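Local coordinates for protein acinetobacter secreted protease CpaA (PDB 6O38) that probably hydrolyses protein substrates with a zinc-dependent protease domain, after secretion by the type II system with the help of the chaperone CpaB, at residues 370-375 and 415-420; 534-539 and 555-560. All blocks are in the same frame, centred on the assembly; numbering follows the deposited sequence.

Both contacts are buried, and both touch helix 391-411; interaction 1 packs on helix 557-569, and interaction 2 contains its start. Interaction 1 (370-375 with 415-420) pairs strand 367-381, assigned in part to the StcE-type family, with parallel strand 416-425 of the reprolysin-like region; its backbone hydrogen bonds are flanked by mostly apolar and aromatic side chains on one face and more polar ones on the other, with arginines at its two ends. Interaction 2 (534-539 with 555-560) has no strand pairing: a loop accepts the first amides of helix 557-569 through one carbonyl and one hydroxyl. Their centres lie about 17 Å apart, yet they touch, Phe-416 CZ packing 4.1 Å from Tyr-535 OH.

Interaction 1. Residues 370-375 and 415-420; sequences VDSYTI and RFYLRD. With SO4 (sulfate ion), chain O.
Ile-375 lies obliquely across Phe-416 and Leu-418 on one face of a parallel strand pair: its CD1 is 4.0 Å from Phe-416 CD2, and its CB meets Leu-418 CD2 at 3.9 Å. Tyr-373 shares this face, and its ring edge, at CD2, lies 3.2 Å from Arg-415 O. Helices 496-504 and 557-569 pack against this largely apolar group. The other face is more polar. Ser-372 OG sits in the plane of the Tyr-417 ring, at its edge, 3.5 Å from CE2, and bonds Arg-360 N; Tyr-417 OH bonds Glu-410 and Arg-360. Thr-374, with OG1 beside its N (chi1 -60°), turns CG2 onto Arg-419 CB, while OG1 bonds Glu-357.

Between the faces the backbones alternate: Tyr-373 N meets Arg-415 O from well above the carbonyl plane, then Tyr-417 N to Tyr-373 O, Ile-375 N to Tyr-417 O (2.9 Å, nearly straight at 175°) and Arg-419 N to Ile-375 O are more usual. Arg-419 NH2 pairs with Asp-376, and NH1 makes a weak bond to sulfate O1 at 3.2 Å, in the guanidinium plane; the sulfate is probably from crystallisation. At the other end the extended Arg-415 chain runs over Asp-371 O and brings NE to Asp-371 OD1 at 3.3 Å, a weak salt bridge in the guanidinium plane, the carboxylate turned 79° from it. Asp-371 thus stands between two arginines, OD2 with Arg-360 and OD1 more weakly with Arg-415, its negative charge probably balanced by both.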
loop_
_atom_site.group_PDB
_atom_site.type_symbol
_atom_site.label_atom_id
_atom_site.label_comp_id
_atom_site.label_asym_id
_atom_site.label_seq_id
_atom_site.Cartn_x
_atom_site.Cartn_y
_atom_site.Cartn_z
ATOM N N VAL A 370 5.633 -10.486 25.106
ATOM C CA VAL A 370 4.737 -11.008 24.080
ATOM C C VAL A 370 3.896 -9.871 23.517
ATOM O O VAL A 370 3.317 -9.074 24.266
ATOM C CB VAL A 370 3.857 -12.124 24.665
ATOM C CG1 VAL A 370 2.648 -12.377 23.778
ATOM C CG2 VAL A 370 4.669 -13.398 24.848
ATOM N N ASP A 371 3.822 -9.792 22.185
ATOM C CA ASP A 371 3.104 -8.710 21.523
ATOM C C ASP A 371 2.058 -9.214 20.532
ATOM O O ASP A 371 1.516 -8.412 19.761
ATOM C CB ASP A 371 4.093 -7.773 20.814
ATOM C CG ASP A 371 3.487 -6.416 20.489
ATOM O OD1 ASP A 371 2.916 -5.781 21.402
ATOM O OD2 ASP A 371 3.582 -5.986 19.320
ATOM N N SER A 372 1.754 -10.510 20.528
ATOM C CA SER A 372 0.733 -11.039 19.634
ATOM C C SER A 372 0.229 -12.367 20.175
ATOM O O SER A 372 0.966 -13.104 20.836
ATOM C CB SER A 372 1.268 -11.219 18.209
ATOM O OG SER A 372 2.278 -12.212 18.162
ATOM N N TYR A 373 -1.038 -12.657 19.892
ATOM C CA TYR A 373 -1.669 -13.917 20.255
ATOM C C TYR A 373 -2.113 -14.642 18.993
ATOM O O TYR A 373 -2.665 -14.028 18.076
ATOM C CB TYR A 373 -2.866 -13.690 21.185
ATOM C CG TYR A 373 -2.541 -12.843 22.393
ATOM C CD1 TYR A 373 -1.927 -13.399 23.509
ATOM C CD2 TYR A 373 -2.844 -11.489 22.418
ATOM C CE1 TYR A 373 -1.625 -12.630 24.617
ATOM C CE2 TYR A 373 -2.546 -10.710 23.522
ATOM C CZ TYR A 373 -1.937 -11.286 24.618
ATOM O OH TYR A 373 -1.638 -10.517 25.720
ATOM N N THR A 374 -1.873 -15.949 18.950
ATOM C CA THR A 374 -2.153 -16.746 17.762
ATOM C C THR A 374 -3.583 -17.266 17.819
ATOM O O THR A 374 -3.954 -17.981 18.756
ATOM C CB THR A 374 -1.168 -17.907 17.644
ATOM O OG1 THR A 374 0.167 -17.395 17.557
ATOM C CG2 THR A 374 -1.470 -18.736 16.405
ATOM N N ILE A 375 -4.378 -16.915 16.814
ATOM C CA ILE A 375 -5.753 -17.383 16.687
ATOM C C ILE A 375 -5.771 -18.475 15.625
ATOM O O ILE A 375 -5.579 -18.201 14.436
ATOM C CB ILE A 375 -6.710 -16.238 16.331
ATOM C CG1 ILE A 375 -6.680 -15.162 17.419
ATOM C CG2 ILE A 375 -8.125 -16.765 16.136
ATOM C CD1 ILE A 375 -7.556 -13.965 17.120
ATOM N N ARG A 415 -2.513 -7.051 18.182
ATOM C CA ARG A 415 -1.806 -8.139 18.855
ATOM C C ARG A 415 -2.461 -9.488 18.551
ATOM O O ARG A 415 -2.878 -10.228 19.441
ATOM C CB ARG A 415 -1.751 -7.880 20.356
ATOM C CG ARG A 415 -1.027 -6.600 20.743
ATOM C CD ARG A 415 -0.627 -6.621 22.207
ATOM N NE ARG A 415 -0.126 -5.326 22.657
ATOM C CZ ARG A 415 -0.889 -4.372 23.181
ATOM N NH1 ARG A 415 -2.193 -4.569 23.329
ATOM N NH2 ARG A 415 -0.350 -3.223 23.564
ATOM N N PHE A 416 -2.544 -9.805 17.260
ATOM C CA PHE A 416 -3.029 -11.118 16.859
ATOM C C PHE A 416 -2.487 -11.469 15.481
ATOM O O PHE A 416 -2.187 -10.589 14.671
ATOM C CB PHE A 416 -4.563 -11.187 16.862
ATOM C CG PHE A 416 -5.204 -10.679 15.599
ATOM C CD1 PHE A 416 -5.402 -9.323 15.401
ATOM C CD2 PHE A 416 -5.623 -11.562 14.616
ATOM C CE1 PHE A 416 -5.998 -8.856 14.244
ATOM C CE2 PHE A 416 -6.217 -11.100 13.455
ATOM C CZ PHE A 416 -6.405 -9.745 13.270
ATOM N N TYR A 417 -2.366 -12.772 15.240
ATOM C CA TYR A 417 -2.096 -13.325 13.923
ATOM C C TYR A 417 -3.037 -14.496 13.687
ATOM O O TYR A 417 -3.421 -15.199 14.625
ATOM C CB TYR A 417 -0.647 -13.811 13.771
ATOM C CG TYR A 417 0.402 -12.726 13.706
ATOM C CD1 TYR A 417 0.639 -12.031 12.528
ATOM C CD2 TYR A 417 1.182 -12.421 14.815
ATOM C CE1 TYR A 417 1.608 -11.047 12.461
ATOM C CE2 TYR A 417 2.153 -11.441 14.757
ATOM C CZ TYR A 417 2.362 -10.757 13.579
ATOM O OH TYR A 417 3.329 -9.781 13.520
ATOM N N LEU A 418 -3.406 -14.701 12.427
ATOM C CA LEU A 418 -4.206 -15.855 12.046
ATOM C C LEU A 418 -3.287 -16.982 11.595
ATOM O O LEU A 418 -2.352 -16.757 10.820
ATOM C CB LEU A 418 -5.196 -15.499 10.935
ATOM C CG LEU A 418 -6.348 -14.570 11.316
ATOM C CD1 LEU A 418 -7.366 -14.501 10.189
ATOM C CD2 LEU A 418 -7.005 -15.019 12.613
ATOM N N ARG A 419 -3.547 -18.186 12.095
ATOM C CA ARG A 419 -2.808 -19.382 11.713
ATOM C C ARG A 419 -3.808 -20.447 11.297
ATOM O O ARG A 419 -4.685 -20.815 12.085
ATOM C CB ARG A 419 -1.929 -19.875 12.867
ATOM C CG ARG A 419 -1.423 -21.302 12.728
ATOM C CD ARG A 419 -0.397 -21.610 13.808
ATOM N NE ARG A 419 -0.057 -23.028 13.875
ATOM C CZ ARG A 419 -0.515 -23.863 14.803
ATOM N NH1 ARG A 419 -0.153 -25.138 14.787
ATOM N NH2 ARG A 419 -1.331 -23.422 15.751
ATOM N N ASP A 420 -3.685 -20.936 10.065
ATOM C CA ASP A 420 -4.568 -21.994 9.595
ATOM C C ASP A 420 -4.024 -23.339 10.067
ATOM O O ASP A 420 -2.874 -23.691 9.783
ATOM C CB ASP A 420 -4.730 -21.947 8.073
ATOM C CG ASP A 420 -3.535 -22.509 7.325
ATOM O OD1 ASP A 420 -2.406 -22.022 7.542
ATOM O OD2 ASP A 420 -3.729 -23.448 6.524
HETATM S S SO4 O . 0.635 -27.885 16.442
HETATM O O1 SO4 O . -0.454 -27.260 17.186
HETATM O O2 SO4 O . 1.663 -28.338 17.375
HETATM O O3 SO4 O . 0.120 -29.029 15.694
HETATM O O4 SO4 O . 1.214 -26.918 15.515
#

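Interaction 2. Residues 534-539 and 555-560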
loop_
_atom_site.group_PDB
_atom_site.type_symbol
_atom_site.label_atom_id
_atom_site.label_comp_id
_atom_site.label_asym_id
_atom_site.label_seq_id
_atom_site.Cartn_x
_atom_site.Cartn_y
_atom_site.Cartn_z
ATOM N N PHE A 534 -4.941 -1.376 7.048
ATOM C CA PHE A 534 -4.916 -0.964 8.444
ATOM C C PHE A 534 -6.264 -1.228 9.095
ATOM O O PHE A 534 -7.311 -1.165 8.444
ATOM C CB PHE A 534 -4.576 0.524 8.603
ATOM C CG PHE A 534 -3.186 0.886 8.168
ATOM C CD1 PHE A 534 -2.113 0.726 9.031
ATOM C CD2 PHE A 534 -2.953 1.408 6.907
ATOM C CE1 PHE A 534 -0.833 1.064 8.637
ATOM C CE2 PHE A 534 -1.675 1.749 6.507
ATOM C CZ PHE A 534 -0.614 1.577 7.373
ATOM N N TYR A 535 -6.223 -1.533 10.389
ATOM C CA TYR A 535 -7.368 -1.345 11.265
ATOM C C TYR A 535 -7.271 0.039 11.894
ATOM O O TYR A 535 -6.177 0.576 12.083
ATOM C CB TYR A 535 -7.421 -2.421 12.352
ATOM C CG TYR A 535 -7.699 -3.818 11.839
ATOM C CD1 TYR A 535 -8.986 -4.209 11.493
ATOM C CD2 TYR A 535 -6.675 -4.749 11.711
ATOM C CE1 TYR A 535 -9.245 -5.484 11.028
ATOM C CE2 TYR A 535 -6.927 -6.029 11.247
ATOM C CZ TYR A 535 -8.214 -6.391 10.907
ATOM O OH TYR A 535 -8.472 -7.661 10.445
ATOM N N SER A 536 -8.423 0.619 12.217
ATOM C CA SER A 536 -8.443 2.012 12.642
ATOM C C SER A 536 -7.807 2.172 14.019
ATOM O O SER A 536 -7.966 1.324 14.900
ATOM C CB SER A 536 -9.875 2.550 12.659
ATOM O OG SER A 536 -10.634 1.966 13.700
ATOM N N SER A 537 -7.075 3.275 14.192
ATOM C CA SER A 537 -6.392 3.603 15.437
ATOM C C SER A 537 -5.921 5.052 15.404
ATOM O O SER A 537 -5.389 5.508 14.383
ATOM C CB SER A 537 -5.206 2.669 15.675
ATOM O OG SER A 537 -4.432 3.104 16.782
ATOM N N PRO A 538 -6.086 5.803 16.497
ATOM C CA PRO A 538 -5.579 7.182 16.535
ATOM C C PRO A 538 -4.065 7.280 16.604
ATOM O O PRO A 538 -3.535 8.394 16.685
ATOM C CB PRO A 538 -6.226 7.755 17.804
ATOM C CG PRO A 538 -6.452 6.568 18.671
ATOM C CD PRO A 538 -6.769 5.426 17.746
ATOM N N TYR A 539 -3.350 6.158 16.596
ATOM C CA TYR A 539 -1.894 6.159 16.589
ATOM C C TYR A 539 -1.334 5.709 15.248
ATOM O O TYR A 539 -0.120 5.510 15.123
ATOM C CB TYR A 539 -1.371 5.275 17.721
ATOM C CG TYR A 539 -2.050 5.563 19.041
ATOM C CD1 TYR A 539 -1.904 6.795 19.664
ATOM C CD2 TYR A 539 -2.850 4.609 19.657
ATOM C CE1 TYR A 539 -2.528 7.067 20.868
ATOM C CE2 TYR A 539 -3.479 4.872 20.861
ATOM C CZ TYR A 539 -3.314 6.102 21.461
ATOM O OH TYR A 539 -3.938 6.370 22.659
ATOM N N ILE A 555 -13.081 6.364 17.603
ATOM C CA ILE A 555 -12.825 5.433 16.505
ATOM C C ILE A 555 -11.462 4.806 16.769
ATOM O O ILE A 555 -10.425 5.387 16.429
ATOM C CB ILE A 555 -12.864 6.115 15.133
ATOM C CG1 ILE A 555 -14.207 6.817 14.918
ATOM C CG2 ILE A 555 -12.615 5.100 14.026
ATOM C CD1 ILE A 555 -14.257 7.672 13.669
ATOM N N ASP A 556 -11.458 3.617 17.378
ATOM C CA ASP A 556 -10.214 2.913 17.703
ATOM C C ASP A 556 -10.503 1.411 17.633
ATOM O O ASP A 556 -10.927 0.802 18.616
ATOM C CB ASP A 556 -9.694 3.327 19.073
ATOM C CG ASP A 556 -8.272 2.863 19.326
ATOM O OD1 ASP A 556 -7.717 2.125 18.484
ATOM O OD2 ASP A 556 -7.705 3.244 20.372
ATOM N N ALA A 557 -10.253 0.824 16.460
ATOM C CA ALA A 557 -10.481 -0.608 16.294
ATOM C C ALA A 557 -9.391 -1.429 16.973
ATOM O O ALA A 557 -9.670 -2.495 17.532
ATOM C CB ALA A 557 -10.567 -0.960 14.809
ATOM N N VAL A 558 -8.144 -0.952 16.925
ATOM C CA VAL A 558 -7.025 -1.720 17.466
ATOM C C VAL A 558 -7.177 -1.910 18.971
ATOM O O VAL A 558 -6.818 -2.960 19.519
ATOM C CB VAL A 558 -5.692 -1.036 17.109
ATOM C CG1 VAL A 558 -4.521 -1.767 17.747
ATOM C CG2 VAL A 558 -5.522 -0.970 15.597
ATOM N N SER A 559 -7.728 -0.908 19.662
ATOM C CA SER A 559 -7.903 -1.025 21.107
ATOM C C SER A 559 -8.912 -2.107 21.467
ATOM O O SER A 559 -8.763 -2.772 22.498
ATOM C CB SER A 559 -8.334 0.317 21.696
ATOM O OG SER A 559 -9.657 0.642 21.307
ATOM N N VAL A 560 -9.936 -2.303 20.636
ATOM C CA VAL A 560 -10.909 -3.359 20.896
ATOM C C VAL A 560 -10.343 -4.721 20.513
ATOM O O VAL A 560 -10.573 -5.717 21.208
ATOM C CB VAL A 560 -12.226 -3.054 20.157
ATOM C CG1 VAL A 560 -13.177 -4.238 20.242
ATOM C CG2 VAL A 560 -12.876 -1.808 20.737
#
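Ser-536 meets the first turn of helix 557-569 with both its oxygens. Its carbonyl O receives Val-558 N at 3.1 Å, nearly in line with the C=O bond, and also Ala-557 N at 2.8 Å, a weak bond bent to 126°. Ala-557 N is shared: it also donates to Ser-536 OG at 3.0 Å, which chi1 of 70° places between the residue's own N and carbonyl carbon. The methyl of Ala-557 sits close beside that hydroxyl, and Ile-555 CG2 approaches it as well. Two amides at the helix start, which have no earlier turn to bond to, are thereby satisfied by the loop.

Carbon contacts surround this polar centre: Val-558 CG2 packs on Ser-537 CB at 3.7 Å and on Tyr-535 CB. Separately, Pro-538 crosses the carboxylate of Asp-556 at about a right angle, its CD 3.4 Å from Asp-556 CG.

Asp-556 is the N-cap: its OD1, met from above the carboxylate plane, accepts from Ser-559 N at 3.3 Å, while Ser-559 OG donates to Asp-556 O. On the loop side an ST turn, Tyr-539 N to Ser-537 OG, shapes the chain after Ser-536, whose OG is further bonded to Ser-516 O.

Farther out, Tyr-535 carries its ring away from the contact to helix 391-411, touching Thr-405 and Thr-408, and its OH bonds Arg-497 O in helix 496-504, the helix of zinc ligands His-498 and His-502. Tyr-535, its side chain about 11 Å from the zinc, thus ties the loop at the start of helix 557-569 to helices 391-411 and 496-504.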